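Side-chain contacts in Lin2004 protein (Listeria innocua, PDB 2HUJ), which is of unknown function but folds as a four-helical bundle that represents a family of bacterial proteins without an assigned role: residues 34-39 with 96-101; 54-59 with 104-109; 23-28 with 71-76; 28-33 with 124-129. All coordinates share one frame; numbering follows the deposited sequence.

Interaction 1 (34-39 with 96-101); sequences EKNWEL and DNVQMT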
loop_
_atom_site.group_PDB
_atom_site.type_symbol
_atom_site.label_atom_id
_atom_site.label_comp_id
_atom_site.label_asym_id
_atom_site.label_seq_id
_atom_site.Cartn_x
_atom_site.Cartn_y
_atom_site.Cartn_z
ATOM N N GLU A 34 2.839 -5.745 1.668
ATOM C CA GLU A 34 3.401 -7.064 1.975
ATOM C C GLU A 34 4.021 -7.137 3.369
ATOM O O GLU A 34 3.833 -8.112 4.067
ATOM C CB GLU A 34 4.454 -7.493 0.938
ATOM C CG GLU A 34 3.985 -7.670 -0.456
ATOM C CD GLU A 34 2.886 -8.707 -0.618
ATOM O OE1 GLU A 34 2.768 -9.626 0.215
ATOM O OE2 GLU A 34 2.158 -8.600 -1.623
ATOM N N LYS A 35 4.745 -6.092 3.767
ATOM C CA LYS A 35 5.343 -6.011 5.091
ATOM C C LYS A 35 4.261 -6.091 6.160
ATOM O O LYS A 35 4.435 -6.825 7.151
ATOM C CB LYS A 35 6.129 -4.718 5.284
ATOM C CG LYS A 35 7.430 -4.607 4.549
ATOM C CD LYS A 35 8.105 -3.289 4.951
ATOM C CE LYS A 35 9.312 -2.944 4.106
ATOM N NZ LYS A 35 9.879 -1.614 4.545
ATOM N N ASN A 36 3.150 -5.378 5.950
ATOM C CA ASN A 36 2.039 -5.398 6.912
ATOM C C ASN A 36 1.529 -6.801 7.101
ATOM O O ASN A 36 1.301 -7.273 8.226
ATOM C CB ASN A 36 0.876 -4.522 6.435
ATOM C CG ASN A 36 1.220 -3.020 6.359
ATOM O OD1 ASN A 36 2.315 -2.573 6.712
ATOM N ND2 ASN A 36 0.241 -2.251 5.879
ATOM N N TRP A 37 1.318 -7.479 5.978
ATOM C CA TRP A 37 0.732 -8.824 5.980
ATOM C C TRP A 37 1.680 -9.812 6.638
ATOM O O TRP A 37 1.272 -10.639 7.448
ATOM C CB TRP A 37 0.453 -9.215 4.531
ATOM C CG TRP A 37 -0.134 -10.561 4.306
ATOM C CD1 TRP A 37 0.398 -11.553 3.558
ATOM C CD2 TRP A 37 -1.405 -11.063 4.797
ATOM N NE1 TRP A 37 -0.445 -12.635 3.540
ATOM C CE2 TRP A 37 -1.553 -12.371 4.292
ATOM C CE3 TRP A 37 -2.411 -10.532 5.609
ATOM C CZ2 TRP A 37 -2.660 -13.187 4.604
ATOM C CZ3 TRP A 37 -3.528 -11.337 5.903
ATOM C CH2 TRP A 37 -3.639 -12.633 5.395
ATOM N N GLU A 38 2.962 -9.737 6.305
ATOM C CA GLU A 38 3.921 -10.660 6.913
ATOM C C GLU A 38 4.123 -10.423 8.401
ATOM O O GLU A 38 4.274 -11.383 9.150
ATOM C CB GLU A 38 5.262 -10.625 6.189
ATOM C CG GLU A 38 5.186 -11.087 4.708
ATOM C CD GLU A 38 4.802 -12.565 4.535
ATOM O OE1 GLU A 38 5.055 -13.388 5.462
ATOM O OE2 GLU A 38 4.249 -12.898 3.460
ATOM N N LEU A 39 4.093 -9.170 8.839
ATOM C CA LEU A 39 4.182 -8.864 10.274
ATOM C C LEU A 39 2.967 -9.433 11.003
ATOM O O LEU A 39 3.098 -10.069 12.045
ATOM C CB LEU A 39 4.310 -7.345 10.506
ATOM C CG LEU A 39 4.356 -6.867 11.965
ATOM C CD1 LEU A 39 5.516 -7.523 12.686
ATOM C CD2 LEU A 39 4.478 -5.365 12.014
ATOM N N ASP A 96 -5.561 4.068 2.401
ATOM C CA ASP A 96 -6.152 3.971 3.739
ATOM C C ASP A 96 -5.934 2.578 4.292
ATOM O O ASP A 96 -5.587 2.409 5.490
ATOM C CB ASP A 96 -7.647 4.243 3.730
ATOM C CG ASP A 96 -8.009 5.678 3.437
ATOM O OD1 ASP A 96 -7.157 6.590 3.593
ATOM O OD2 ASP A 96 -9.186 5.887 3.045
ATOM N N ASN A 97 -6.130 1.566 3.444
ATOM C CA ASN A 97 -5.978 0.170 3.884
ATOM C C ASN A 97 -4.586 -0.113 4.409
ATOM O O ASN A 97 -4.405 -0.877 5.348
ATOM C CB ASN A 97 -6.238 -0.810 2.729
ATOM C CG ASN A 97 -7.673 -0.784 2.227
ATOM O OD1 ASN A 97 -8.569 -0.310 2.914
ATOM N ND2 ASN A 97 -7.891 -1.269 1.006
ATOM N N VAL A 98 -3.583 0.436 3.728
ATOM C CA VAL A 98 -2.198 0.222 4.126
ATOM C C VAL A 98 -1.943 0.809 5.509
ATOM O O VAL A 98 -1.253 0.206 6.321
ATOM C CB VAL A 98 -1.250 0.839 3.120
ATOM C CG1 VAL A 98 0.206 0.712 3.590
ATOM C CG2 VAL A 98 -1.383 0.140 1.756
ATOM N N GLN A 99 -2.520 1.971 5.805
ATOM C CA GLN A 99 -2.323 2.554 7.127
ATOM C C GLN A 99 -3.032 1.705 8.198
ATOM O O GLN A 99 -2.451 1.418 9.258
ATOM C CB GLN A 99 -2.790 4.007 7.191
ATOM C CG GLN A 99 -2.713 4.579 8.626
ATOM C CD GLN A 99 -2.733 6.091 8.678
ATOM O OE1 GLN A 99 -1.927 6.747 8.019
ATOM N NE2 GLN A 99 -3.683 6.657 9.436
HETATM N N MSE A 100 -4.276 1.295 7.935
HETATM C CA MSE A 100 -5.032 0.487 8.882
HETATM C C MSE A 100 -4.334 -0.835 9.216
HETATM O O MSE A 100 -4.249 -1.235 10.393
HETATM C CB MSE A 100 -6.417 0.155 8.343
HETATM C CG MSE A 100 -7.347 1.286 8.265
HETATM SE SE MSE A 100 -8.949 0.482 7.281
HETATM C CE MSE A 100 -8.851 1.403 6.078
ATOM N N THR A 101 -3.892 -1.530 8.185
ATOM C CA THR A 101 -3.215 -2.817 8.346
ATOM C C THR A 101 -1.815 -2.665 8.971
ATOM O O THR A 101 -1.362 -3.558 9.697
ATOM C CB THR A 101 -3.173 -3.633 7.041
ATOM O OG1 THR A 101 -2.577 -2.890 5.977
ATOM C CG2 THR A 101 -4.597 -4.094 6.645
#
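Val98 is the first residue of 96-101 to meet 34-39, and it does so mainly through its backbone: Val98 O receives a weak hydrogen bond from Asn36 ND2 (2.9 Å), bent to 121° at the hydrogen. A methyl lies close to the same nitrogen, with Asn36 ND2 to Val98 CG1 at 3.7 Å. A compact valine suits this buried spot, where it also packs on Leu29 and Gln32. Both segments belong to the four-helical bundle, and helices 16-45 and 88-104 run in the same sense, so a polar link is set here between two parallel members. One turn on, Thr101 comes within 6.0 Å of Asn36, CA to CA. Thr101 OG1 sits between the backbone N and the carbonyl carbon (chi1 55°), where it donates to Asn97 O at 2.8 Å. A threonine hydroxyl can donate and accept at once, and Thr101 OG1 also accepts from Asn36 ND2 at 2.9 Å. This bond is straighter, at 148°, although OG1 lies somewhat out of the amide plane. Asn97 O is gripped twice, as Thr101 N and OG1 reach it from opposite faces. Asparagine suits position 36 because one short arm carries both donor and acceptor: its OD1 accepts from Gln32 NE2.

Interaction 2 (54-59 with 104-109); sequences KDMKPF and SAFNGR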
loop_
_atom_site.group_PDB
_atom_site.type_symbol
_atom_site.label_atom_id
_atom_site.label_comp_id
_atom_site.label_asym_id
_atom_site.label_seq_id
_atom_site.Cartn_x
_atom_site.Cartn_y
_atom_site.Cartn_z
ATOM N N LYS A 54 9.322 2.729 19.896
ATOM C CA LYS A 54 10.448 2.023 19.286
ATOM C C LYS A 54 9.998 1.231 18.078
ATOM O O LYS A 54 10.736 1.134 17.117
ATOM C CB LYS A 54 11.148 1.089 20.271
ATOM N N ASP A 55 8.788 0.679 18.105
ATOM C CA ASP A 55 8.371 -0.277 17.068
ATOM C C ASP A 55 7.209 0.190 16.184
ATOM O O ASP A 55 7.355 0.271 14.964
ATOM C CB ASP A 55 7.999 -1.601 17.733
ATOM C CG ASP A 55 9.139 -2.173 18.564
ATOM O OD1 ASP A 55 10.281 -2.217 18.045
ATOM O OD2 ASP A 55 8.922 -2.537 19.741
HETATM N N MSE A 56 6.068 0.495 16.802
HETATM C CA MSE A 56 4.867 0.824 16.041
HETATM C C MSE A 56 4.966 2.155 15.302
HETATM O O MSE A 56 4.713 2.179 14.094
HETATM C CB MSE A 56 3.617 0.837 16.928
HETATM C CG MSE A 56 2.297 1.142 16.176
HETATM SE SE MSE A 56 0.754 1.066 17.335
HETATM C CE MSE A 56 0.323 -0.831 17.159
ATOM N N LYS A 57 5.263 3.252 16.002
ATOM C CA LYS A 57 5.253 4.565 15.345
ATOM C C LYS A 57 6.161 4.630 14.101
ATOM O O LYS A 57 5.732 5.099 13.049
ATOM C CB LYS A 57 5.559 5.681 16.336
ATOM C CG LYS A 57 5.461 7.083 15.754
ATOM C CD LYS A 57 5.962 8.107 16.748
ATOM C CE LYS A 57 5.954 9.472 16.119
ATOM N NZ LYS A 57 7.015 9.639 15.100
ATOM N N PRO A 58 7.399 4.164 14.211
ATOM C CA PRO A 58 8.280 4.184 13.038
ATOM C C PRO A 58 7.733 3.348 11.866
ATOM O O PRO A 58 7.858 3.739 10.713
ATOM C CB PRO A 58 9.577 3.587 13.575
ATOM C CG PRO A 58 9.512 3.903 15.071
ATOM C CD PRO A 58 8.101 3.689 15.420
ATOM N N PHE A 59 7.146 2.207 12.187
ATOM C CA PHE A 59 6.566 1.342 11.155
ATOM C C PHE A 59 5.392 2.041 10.479
ATOM O O PHE A 59 5.284 2.064 9.248
ATOM C CB PHE A 59 6.141 0.006 11.753
ATOM C CG PHE A 59 5.734 -1.031 10.728
ATOM C CD1 PHE A 59 6.688 -1.859 10.138
ATOM C CD2 PHE A 59 4.411 -1.186 10.364
ATOM C CE1 PHE A 59 6.330 -2.833 9.224
ATOM C CE2 PHE A 59 4.033 -2.174 9.432
ATOM C CZ PHE A 59 4.992 -2.993 8.855
ATOM N N SER A 104 -2.808 -2.577 12.636
ATOM C CA SER A 104 -3.354 -3.891 13.039
ATOM C C SER A 104 -2.322 -5.020 13.016
ATOM O O SER A 104 -2.484 -6.001 13.730
ATOM C CB SER A 104 -4.521 -4.260 12.119
ATOM O OG SER A 104 -5.592 -3.357 12.325
ATOM N N ALA A 105 -1.271 -4.878 12.195
ATOM C CA ALA A 105 -0.268 -5.924 12.073
ATOM C C ALA A 105 0.424 -6.271 13.421
ATOM O O ALA A 105 0.921 -7.352 13.602
ATOM C CB ALA A 105 0.759 -5.519 11.089
ATOM N N PHE A 106 0.473 -5.314 14.337
ATOM C CA PHE A 106 1.089 -5.558 15.645
ATOM C C PHE A 106 0.243 -6.415 16.573
ATOM O O PHE A 106 0.714 -6.798 17.643
ATOM C CB PHE A 106 1.419 -4.217 16.307
ATOM C CG PHE A 106 2.552 -3.502 15.628
ATOM C CD1 PHE A 106 2.326 -2.694 14.525
ATOM C CD2 PHE A 106 3.863 -3.729 16.038
ATOM C CE1 PHE A 106 3.385 -2.073 13.873
ATOM C CE2 PHE A 106 4.938 -3.115 15.374
ATOM C CZ PHE A 106 4.687 -2.287 14.297
ATOM N N ASN A 107 -0.989 -6.726 16.154
ATOM C CA ASN A 107 -1.907 -7.521 16.927
ATOM C C ASN A 107 -2.319 -8.747 16.121
ATOM O O ASN A 107 -3.150 -8.656 15.202
ATOM C CB ASN A 107 -3.129 -6.693 17.279
ATOM C CG ASN A 107 -4.169 -7.489 18.056
ATOM O OD1 ASN A 107 -3.921 -8.608 18.508
ATOM N ND2 ASN A 107 -5.347 -6.900 18.218
ATOM N N GLY A 108 -1.719 -9.878 16.452
ATOM C CA GLY A 108 -2.022 -11.132 15.785
ATOM C C GLY A 108 -3.444 -11.619 15.934
ATOM O O GLY A 108 -3.858 -12.506 15.207
ATOM N N ARG A 109 -4.185 -11.055 16.885
ATOM C CA ARG A 109 -5.588 -11.399 17.077
ATOM C C ARG A 109 -6.519 -10.495 16.278
ATOM O O ARG A 109 -7.740 -10.646 16.378
ATOM C CB ARG A 109 -5.939 -11.414 18.572
ATOM C CG ARG A 109 -5.230 -12.541 19.295
ATOM C CD ARG A 109 -5.573 -12.598 20.763
ATOM N NE ARG A 109 -4.807 -13.652 21.450
ATOM C CZ ARG A 109 -3.538 -13.541 21.868
ATOM N NH1 ARG A 109 -2.831 -12.423 21.663
ATOM N NH2 ARG A 109 -2.964 -14.569 22.491
#
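A phenylalanine from a loop, Phe106, puts one face of its ring over a selenomethionine, Met56, while turning its edge toward a second aromatic ring, Phe59. The CB of Met56 stands 4.2 Å from the centroid of the Phe106 ring and only 11° off its normal, a CH-pi contact. Beyond CB the Met56 chain runs extended and then bends at chi3 (-89°), which turns the terminal methyl toward the root of the Phe106 ring: Met56 CE lies 3.7 Å from Phe106 CB. The selenium makes a looser, oblique Met-aromatic approach, 5.4 Å from Met56 SE to the Phe106 centroid. Methionine, modelled here as selenomethionine, fits this place because its long unbranched chain can follow the ring. The contact closes one end of the four-helical bundle, where the loop between helices 88-104 and 112-137 covers the beginning of helix 52-81. A type I turn from Ser104 to Asn107 carries Phe106 inward, and Leu39 of helix 16-45 and Phe50 also touch it. In an offset edge-to-face pair, the edge of Phe106 is turned toward the face of Phe59, centroids 5.5 Å apart and planes at 87°; an aromatic residue suits position 59 because it offers that flat face. In the plane of its ring, Phe106 CZ is also met by Phe59 CB at 3.7 Å. The same tip reaches the helix backbone, Phe106 CZ lying 3.6 Å from Met56 CA. That helix is irregular here, with a wider pi-type turn at 54-56 and a kink at Pro58, whose ring nitrogen has no hydrogen to give to the preceding turn.

Interaction 3 (23-28 with 71-76); sequences LIRTEQ and LELAIP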
loop_
_atom_site.group_PDB
_atom_site.type_symbol
_atom_site.label_atom_id
_atom_site.label_comp_id
_atom_site.label_asym_id
_atom_site.label_seq_id
_atom_site.Cartn_x
_atom_site.Cartn_y
_atom_site.Cartn_z
ATOM N N LEU A 23 5.609 4.507 -10.966
ATOM C CA LEU A 23 5.841 3.064 -10.935
ATOM C C LEU A 23 6.670 2.651 -9.728
ATOM O O LEU A 23 6.294 1.744 -8.976
ATOM C CB LEU A 23 6.513 2.607 -12.222
ATOM C CG LEU A 23 6.794 1.104 -12.392
ATOM C CD1 LEU A 23 5.579 0.267 -12.111
ATOM C CD2 LEU A 23 7.332 0.816 -13.775
ATOM N N ILE A 24 7.787 3.348 -9.524
ATOM C CA ILE A 24 8.656 3.099 -8.362
ATOM C C ILE A 24 7.885 3.256 -7.030
ATOM O O ILE A 24 7.960 2.395 -6.156
ATOM C CB ILE A 24 9.897 4.011 -8.407
ATOM C CG1 ILE A 24 10.791 3.613 -9.593
ATOM C CG2 ILE A 24 10.691 3.920 -7.101
ATOM C CD1 ILE A 24 11.933 4.547 -9.841
ATOM N N ARG A 25 7.101 4.324 -6.897
ATOM C CA ARG A 25 6.339 4.540 -5.691
ATOM C C ARG A 25 5.205 3.525 -5.502
ATOM O O ARG A 25 4.868 3.160 -4.381
ATOM C CB ARG A 25 5.808 5.965 -5.660
ATOM C CG ARG A 25 6.917 6.952 -5.596
ATOM C CD ARG A 25 6.432 8.331 -5.567
ATOM N NE ARG A 25 7.572 9.226 -5.423
ATOM C CZ ARG A 25 7.488 10.529 -5.159
ATOM N NH1 ARG A 25 6.321 11.129 -4.934
ATOM N NH2 ARG A 25 8.606 11.236 -5.092
ATOM N N THR A 26 4.667 3.033 -6.610
ATOM C CA THR A 26 3.669 1.943 -6.587
ATOM C C THR A 26 4.307 0.668 -6.064
ATOM O O THR A 26 3.735 0.005 -5.226
ATOM C CB THR A 26 3.089 1.690 -8.009
ATOM O OG1 THR A 26 2.511 2.909 -8.506
ATOM C CG2 THR A 26 2.013 0.593 -7.985
ATOM N N GLU A 27 5.514 0.355 -6.529
ATOM C CA GLU A 27 6.243 -0.846 -6.074
ATOM C C GLU A 27 6.562 -0.740 -4.582
ATOM O O GLU A 27 6.418 -1.693 -3.789
ATOM C CB GLU A 27 7.515 -1.048 -6.906
ATOM C CG GLU A 27 7.149 -1.486 -8.338
ATOM C CD GLU A 27 8.276 -1.417 -9.344
ATOM O OE1 GLU A 27 9.361 -0.888 -9.016
ATOM O OE2 GLU A 27 8.024 -1.909 -10.475
ATOM N N GLN A 28 6.970 0.447 -4.177
ATOM C CA GLN A 28 7.305 0.676 -2.788
ATOM C C GLN A 28 6.069 0.477 -1.909
ATOM O O GLN A 28 6.141 -0.143 -0.842
ATOM C CB GLN A 28 7.861 2.088 -2.634
ATOM C CG GLN A 28 8.151 2.474 -1.226
ATOM C CD GLN A 28 9.595 2.297 -0.920
ATOM O OE1 GLN A 28 10.344 3.259 -0.910
ATOM N NE2 GLN A 28 10.014 1.063 -0.734
ATOM N N LEU A 71 0.407 8.845 -3.485
ATOM C CA LEU A 71 -0.733 9.690 -3.833
ATOM C C LEU A 71 -0.329 11.004 -4.475
ATOM O O LEU A 71 -1.027 11.498 -5.355
ATOM C CB LEU A 71 -1.595 9.988 -2.619
ATOM C CG LEU A 71 -2.415 8.802 -2.092
ATOM C CD1 LEU A 71 -3.058 9.236 -0.785
ATOM C CD2 LEU A 71 -3.445 8.338 -3.112
ATOM N N GLU A 72 0.791 11.566 -4.037
ATOM C CA GLU A 72 1.322 12.820 -4.604
ATOM C C GLU A 72 1.378 12.785 -6.122
ATOM O O GLU A 72 1.050 13.766 -6.766
ATOM C CB GLU A 72 2.718 13.090 -4.035
ATOM C CG GLU A 72 3.277 14.433 -4.386
ATOM C CD GLU A 72 4.758 14.579 -4.069
ATOM O OE1 GLU A 72 5.371 13.650 -3.477
ATOM O OE2 GLU A 72 5.300 15.650 -4.426
ATOM N N LEU A 73 1.791 11.650 -6.677
ATOM C CA LEU A 73 1.849 11.443 -8.125
ATOM C C LEU A 73 0.644 10.730 -8.723
ATOM O O LEU A 73 0.225 11.028 -9.849
ATOM C CB LEU A 73 3.099 10.647 -8.468
ATOM C CG LEU A 73 4.432 11.247 -8.015
ATOM C CD1 LEU A 73 5.536 10.432 -8.630
ATOM C CD2 LEU A 73 4.551 12.694 -8.454
ATOM N N ALA A 74 0.034 9.833 -7.949
ATOM C CA ALA A 74 -1.038 8.987 -8.443
ATOM C C ALA A 74 -2.327 9.758 -8.673
ATOM O O ALA A 74 -3.066 9.442 -9.606
ATOM C CB ALA A 74 -1.325 7.819 -7.437
ATOM N N ILE A 75 -2.652 10.704 -7.798
ATOM C CA ILE A 75 -3.883 11.477 -7.988
ATOM C C ILE A 75 -3.854 12.334 -9.256
ATOM O O ILE A 75 -4.767 12.211 -10.086
ATOM C CB ILE A 75 -4.305 12.267 -6.727
ATOM C CG1 ILE A 75 -4.479 11.337 -5.537
ATOM C CG2 ILE A 75 -5.624 13.035 -6.994
ATOM C CD1 ILE A 75 -5.324 10.112 -5.805
ATOM N N PRO A 76 -2.818 13.179 -9.445
ATOM C CA PRO A 76 -2.709 13.902 -10.726
ATOM C C PRO A 76 -2.707 12.953 -11.938
ATOM O O PRO A 76 -3.353 13.226 -12.959
ATOM C CB PRO A 76 -1.358 14.609 -10.603
ATOM C CG PRO A 76 -1.122 14.731 -9.137
ATOM C CD PRO A 76 -1.765 13.575 -8.491
#
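With CG placed beside its backbone N (chi1 -64°), Arg25 runs out extended from CG to NE toward helix 52-81, and Glu72, whose CG lies beside its own carbonyl carbon (chi1 -172°), stretches out to meet it. The two join helices 16-45 and 52-81, consecutive antiparallel members of the four-helical bundle, near the protein surface. A long arginine suits this position, since the closest CA atoms, those of Arg25 and Leu73, are 8.6 Å apart. Its chain is also partly apolar: Leu73 crosses it at about a right angle, with Leu73 CD1 over one face of the guanidinium and 3.8 Å from Arg25 CD. The CG of Leu73 comes within 3.6 Å of Arg25 NH1. The charged end has several partners. NE forms a salt bridge with Glu21, and NH1 donates to the backbone O of Asp69 as well as to Glu72, so the group is held at two of its nitrogens and its rotation is restrained. The exposed Glu72 supplies a carboxylate at the guanidinium edge, in a salt bridge of 3.1 Å from Arg25 NH1 to Glu72 OE1. NH1 approaches that oxygen from above the carboxylate plane, 56° out of it.

Interaction 4 (28-33 with 124-129); sequences QLLLQN and YTLTRV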
loop_
_atom_site.group_PDB
_atom_site.type_symbol
_atom_site.label_atom_id
_atom_site.label_comp_id
_atom_site.label_asym_id
_atom_site.label_seq_id
_atom_site.Cartn_x
_atom_site.Cartn_y
_atom_site.Cartn_z
ATOM N N GLN A 28 6.970 0.447 -4.177
ATOM C CA GLN A 28 7.305 0.676 -2.788
ATOM C C GLN A 28 6.069 0.477 -1.909
ATOM O O GLN A 28 6.141 -0.143 -0.842
ATOM C CB GLN A 28 7.861 2.088 -2.634
ATOM C CG GLN A 28 8.151 2.474 -1.226
ATOM C CD GLN A 28 9.595 2.297 -0.920
ATOM O OE1 GLN A 28 10.344 3.259 -0.910
ATOM N NE2 GLN A 28 10.014 1.063 -0.734
ATOM N N LEU A 29 4.929 0.999 -2.352
ATOM C CA LEU A 29 3.688 0.846 -1.590
ATOM C C LEU A 29 3.189 -0.607 -1.542
ATOM O O LEU A 29 2.693 -1.057 -0.499
ATOM C CB LEU A 29 2.617 1.777 -2.134
ATOM C CG LEU A 29 1.341 1.893 -1.287
ATOM C CD1 LEU A 29 1.629 2.291 0.176
ATOM C CD2 LEU A 29 0.371 2.880 -1.909
ATOM N N LEU A 30 3.315 -1.321 -2.661
ATOM C CA LEU A 30 3.067 -2.775 -2.685
ATOM C C LEU A 30 3.925 -3.525 -1.690
ATOM O O LEU A 30 3.462 -4.405 -0.966
ATOM C CB LEU A 30 3.278 -3.347 -4.058
ATOM C CG LEU A 30 2.134 -3.166 -5.059
ATOM C CD1 LEU A 30 2.671 -3.334 -6.450
ATOM C CD2 LEU A 30 1.053 -4.218 -4.748
ATOM N N LEU A 31 5.194 -3.159 -1.622
ATOM C CA LEU A 31 6.102 -3.761 -0.655
ATOM C C LEU A 31 5.693 -3.488 0.795
ATOM O O LEU A 31 5.733 -4.397 1.654
ATOM C CB LEU A 31 7.548 -3.281 -0.908
ATOM C CG LEU A 31 8.640 -4.102 -0.238
ATOM C CD1 LEU A 31 8.720 -5.503 -0.909
ATOM C CD2 LEU A 31 10.001 -3.408 -0.301
ATOM N N GLN A 32 5.275 -2.256 1.073
ATOM C CA GLN A 32 4.753 -1.935 2.392
ATOM C C GLN A 32 3.565 -2.815 2.745
ATOM O O GLN A 32 3.440 -3.296 3.880
ATOM C CB GLN A 32 4.377 -0.454 2.500
ATOM C CG GLN A 32 3.831 -0.049 3.868
ATOM C CD GLN A 32 4.847 -0.216 5.002
ATOM O OE1 GLN A 32 5.902 0.368 4.937
ATOM N NE2 GLN A 32 4.525 -1.033 6.036
ATOM N N ASN A 33 2.670 -2.969 1.787
ATOM C CA ASN A 33 1.455 -3.762 1.986
ATOM C C ASN A 33 1.850 -5.195 2.376
ATOM O O ASN A 33 1.281 -5.776 3.310
ATOM C CB ASN A 33 0.610 -3.701 0.719
ATOM C CG ASN A 33 -0.767 -4.343 0.908
ATOM O OD1 ASN A 33 -1.459 -4.048 1.902
ATOM N ND2 ASN A 33 -1.155 -5.208 -0.004
ATOM N N TYR A 124 -4.508 -5.849 -5.185
ATOM C CA TYR A 124 -5.226 -5.839 -6.472
ATOM C C TYR A 124 -5.157 -4.496 -7.173
ATOM O O TYR A 124 -4.748 -4.405 -8.333
ATOM C CB TYR A 124 -6.662 -6.346 -6.317
ATOM C CG TYR A 124 -6.773 -7.780 -5.821
ATOM C CD1 TYR A 124 -5.699 -8.699 -5.946
ATOM C CD2 TYR A 124 -7.928 -8.229 -5.216
ATOM C CE1 TYR A 124 -5.795 -10.005 -5.446
ATOM C CE2 TYR A 124 -8.049 -9.535 -4.746
ATOM C CZ TYR A 124 -6.983 -10.417 -4.858
ATOM O OH TYR A 124 -7.167 -11.688 -4.367
ATOM N N THR A 125 -5.483 -3.448 -6.458
ATOM C CA THR A 125 -5.515 -2.106 -7.031
ATOM C C THR A 125 -4.121 -1.667 -7.476
ATOM O O THR A 125 -3.943 -1.131 -8.573
ATOM C CB THR A 125 -6.091 -1.125 -6.015
ATOM O OG1 THR A 125 -7.454 -1.494 -5.709
ATOM C CG2 THR A 125 -6.040 0.327 -6.539
ATOM N N LEU A 126 -3.126 -1.879 -6.618
ATOM C CA LEU A 126 -1.781 -1.371 -6.912
ATOM C C LEU A 126 -1.083 -2.226 -7.958
ATOM O O LEU A 126 -0.265 -1.712 -8.754
ATOM C CB LEU A 126 -0.939 -1.290 -5.623
ATOM C CG LEU A 126 -1.434 -0.295 -4.578
ATOM C CD1 LEU A 126 -0.512 -0.280 -3.410
ATOM C CD2 LEU A 126 -1.644 1.085 -5.131
ATOM N N THR A 127 -1.364 -3.529 -7.982
ATOM C CA THR A 127 -0.790 -4.357 -9.044
ATOM C C THR A 127 -1.378 -3.944 -10.404
ATOM O O THR A 127 -0.677 -3.954 -11.404
ATOM C CB THR A 127 -0.914 -5.878 -8.799
ATOM O OG1 THR A 127 -2.287 -6.256 -8.679
ATOM C CG2 THR A 127 -0.182 -6.300 -7.586
ATOM N N ARG A 128 -2.646 -3.533 -10.426
ATOM C CA ARG A 128 -3.269 -3.085 -11.671
ATOM C C ARG A 128 -2.523 -1.833 -12.168
ATOM O O ARG A 128 -2.207 -1.732 -13.352
ATOM C CB ARG A 128 -4.763 -2.853 -11.497
ATOM C CG ARG A 128 -5.455 -2.160 -12.683
ATOM C CD ARG A 128 -6.987 -2.288 -12.597
ATOM N NE ARG A 128 -7.456 -3.625 -12.955
ATOM N N VAL A 129 -2.205 -0.917 -11.247
ATOM C CA VAL A 129 -1.480 0.308 -11.573
ATOM C C VAL A 129 -0.054 -0.024 -12.069
ATOM O O VAL A 129 0.391 0.457 -13.098
ATOM C CB VAL A 129 -1.390 1.257 -10.360
ATOM C CG1 VAL A 129 -0.463 2.431 -10.646
ATOM C CG2 VAL A 129 -2.769 1.794 -9.973
#
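No flat group, and so neither ring face nor edge, takes part where Leu29 and Leu30 meet Leu126 and Thr127; the surfaces are those of branched aliphatic chains. Leu126 is the central piece, directed at helix 16-45 and used at two levels. Leu126 CB is met by Leu30 CG and Leu30 CD2, both at 3.6 Å from it, as the two side chains slide past each other in opposite directions. Farther out, Leu126 CD1 lies 3.6 Å from Leu29 CG and equally far from Leu29 CD2, and these two leucines cross at about a right angle. Leu29 already points at helix 112-137 from its CA, with CG anti to the backbone N (chi1 -170°). Leu30 starts off to the side, and its CG, beside the backbone N (chi1 -80°), accompanies an end that comes nearer. Leucine suits all three buried places, being large, apolar and forked at its end. Thr127 can serve two surroundings: Thr127 CG2 packs on Leu30 CD2 at 3.7 Å, while the hydroxyl turns back to its own helix, where the carbonyls of Lys123 and Tyr124 are both within reach. The two short segments run antiparallel, at 155° between their directions, and their axes approach to 10.0 Å at the closest, a gap the leucines bridge side chain to side chain. Around this central joint between helices 16-45 and 112-137, Phe70 of helix 52-81 touches Leu126, and Cys95 of helix 88-104 touches Leu29, so all four helices of the bundle converge here.

How the interactions relate
From the N terminus, helix 16-45 supplies one side of interactions 3, 4 and 1 in turn. Interaction 3 closes the first loop, joining it to helix 52-81. Interaction 1 brings in helix 88-104, and interaction 2 ties the start of helix 52-81 to the loop after helix 88-104. Interaction 4 closes the longest loop, with helix 112-137, and encloses interactions 1 and 2 along the chain, while crossing interaction 3. Interactions 1, 2 and 3 all cross one another. Interactions 2 and 3 lie on opposite sides of the chain's centre, about 24 Å apart between centres. Through Phe59, interaction 2 touches Asn36 of interaction 1 and Gln32 of interaction 4, and Gln28 belongs to both 3 and 4.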